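Local atomic coordinates of HTPA Reductase (Selaginella moellendorffii, PDB entry 5U5N), a protein that probably reduces 4-hydroxy-tetrahydrodipicolinate to tetrahydrodipicolinate with NADH or NADPH, a step of the diaminopimelate route to lysine. Residues A[260-264]-A[265-269]. Residues are numbered along the deposited sequence; the frame is centred on the assembly and turned at random.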
# COMPACT_ATOMS: atom_id res chain seq x y z
N GLU A 260 -17.95 -8.81 -24.91
CA GLU A 260 -17.08 -9.98 -25.16
C GLU A 260 -17.71 -11.33 -24.90
O GLU A 260 -17.10 -12.36 -25.20
CB GLU A 260 -15.87 -9.90 -24.28
CG GLU A 260 -14.95 -8.79 -24.67
CD GLU A 260 -13.78 -8.66 -23.73
OE1 GLU A 260 -13.86 -9.20 -22.58
OE2 GLU A 260 -12.82 -7.97 -24.14
N LYS A 261 -18.88 -11.33 -24.28
CA LYS A 261 -19.55 -12.55 -23.89
C LYS A 261 -18.68 -13.40 -22.95
O LYS A 261 -18.48 -14.57 -23.22
CB LYS A 261 -19.97 -13.36 -25.13
CG LYS A 261 -20.67 -12.58 -26.24
CD LYS A 261 -20.81 -13.45 -27.49
CE LYS A 261 -20.78 -12.66 -28.79
NZ LYS A 261 -22.11 -12.07 -29.08
N SER A 262 -18.17 -12.81 -21.87
CA SER A 262 -17.36 -13.58 -20.90
C SER A 262 -18.14 -14.78 -20.37
O SER A 262 -19.36 -14.72 -20.25
CB SER A 262 -16.95 -12.73 -19.70
OG SER A 262 -16.09 -11.68 -20.12
N GLU A 263 -17.42 -15.85 -20.08
CA GLU A 263 -18.00 -17.01 -19.41
C GLU A 263 -18.46 -16.58 -18.00
O GLU A 263 -19.57 -16.93 -17.56
CB GLU A 263 -16.99 -18.17 -19.34
CG GLU A 263 -16.56 -18.70 -20.72
CD GLU A 263 -16.63 -20.22 -20.84
OE1 GLU A 263 -15.73 -20.92 -20.30
OE2 GLU A 263 -17.61 -20.72 -21.48
N LYS A 264 -17.62 -15.79 -17.33
CA LYS A 264 -17.88 -15.26 -16.00
C LYS A 264 -18.93 -14.13 -16.06
O LYS A 264 -18.84 -13.24 -16.90
CB LYS A 264 -16.57 -14.76 -15.37
CG LYS A 264 -16.73 -14.15 -14.00
CD LYS A 264 -15.42 -13.96 -13.27
CE LYS A 264 -15.73 -13.39 -11.90
NZ LYS A 264 -14.57 -13.26 -11.00
N ARG A 265 -19.91 -14.21 -15.15
CA ARG A 265 -21.08 -13.33 -15.13
C ARG A 265 -21.16 -12.37 -13.95
O ARG A 265 -21.58 -11.21 -14.11
CB ARG A 265 -22.37 -14.16 -15.16
CG ARG A 265 -22.43 -15.12 -16.34
CD ARG A 265 -22.10 -14.42 -17.66
NE ARG A 265 -22.22 -15.26 -18.85
CZ ARG A 265 -23.35 -15.56 -19.48
NH1 ARG A 265 -24.53 -15.10 -19.06
NH2 ARG A 265 -23.32 -16.33 -20.55
N LEU A 266 -20.76 -12.88 -12.78
CA LEU A 266 -20.85 -12.14 -11.55
C LEU A 266 -19.47 -11.67 -11.15
O LEU A 266 -18.59 -12.47 -10.89
CB LEU A 266 -21.44 -13.04 -10.45
CG LEU A 266 -21.55 -12.44 -9.05
CD1 LEU A 266 -22.22 -11.06 -9.04
CD2 LEU A 266 -22.37 -13.39 -8.17
N TYR A 267 -19.31 -10.35 -11.11
CA TYR A 267 -18.06 -9.68 -10.84
C TYR A 267 -18.26 -8.86 -9.59
O TYR A 267 -19.40 -8.65 -9.17
CB TYR A 267 -17.66 -8.77 -12.00
CG TYR A 267 -17.42 -9.50 -13.31
CD1 TYR A 267 -18.46 -9.81 -14.17
CD2 TYR A 267 -16.11 -9.91 -13.67
CE1 TYR A 267 -18.22 -10.47 -15.37
CE2 TYR A 267 -15.86 -10.57 -14.85
CZ TYR A 267 -16.90 -10.86 -15.70
OH TYR A 267 -16.59 -11.53 -16.87
N ASN A 268 -17.15 -8.47 -8.97
CA ASN A 268 -17.13 -7.53 -7.86
C ASN A 268 -16.16 -6.36 -8.17
O ASN A 268 -15.66 -6.25 -9.27
CB ASN A 268 -16.80 -8.29 -6.58
CG ASN A 268 -15.34 -8.85 -6.55
OD1 ASN A 268 -14.52 -8.52 -7.37
ND2 ASN A 268 -15.06 -9.70 -5.60
N MET A 269 -15.97 -5.45 -7.24
CA MET A 269 -15.15 -4.29 -7.49
C MET A 269 -13.64 -4.59 -7.63
O MET A 269 -12.92 -3.84 -8.29
CB MET A 269 -15.43 -3.24 -6.41
CG MET A 269 -14.73 -1.89 -6.58
SD MET A 269 -14.95 -0.99 -8.16
CE MET A 269 -16.71 -1.11 -8.36
O HOH W 1 -14.19 -12.37 -17.70
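CG of K264 sits over one face of the Y267 ring, 4.0 Å from its centroid in a CH-pi contact offset toward the rim, while CD and CE run on along the CE2–CD2 side. With CG anti to the backbone N (chi1 178°) and the chain extended, CE comes to 3.2 Å from L266 O. A lysine suits this place: its methylenes pass the ring and its ammonium group lies beyond. Tyrosine supplies both the flat face and a hydroxyl, whose OH lies 2.8 Å from K264 O in a weak bond, its proton having another acceptor within reach; a water 2.7 Å from that OH links it to S262 OG. R265, long enough to turn back and bent at chi2 (-50°), brings NE within 3.2 Å of S262 O in a weak bond. This loop follows the Schellman motif at K261 and leads into strand 266-267, an edge of the parallel Rossmann-type sheet, beside strand 123-125. With an alanine here, Y267's loss would probably deprive K264 CG of its ring and leave K264 O and the water without the hydroxyl. Farther out, Y122 OH also binds S262 O, K264 NZ makes a weak, long ion pair with D271, and the rings of Y267 and F253, from helix 241-259, meet edge-to-face.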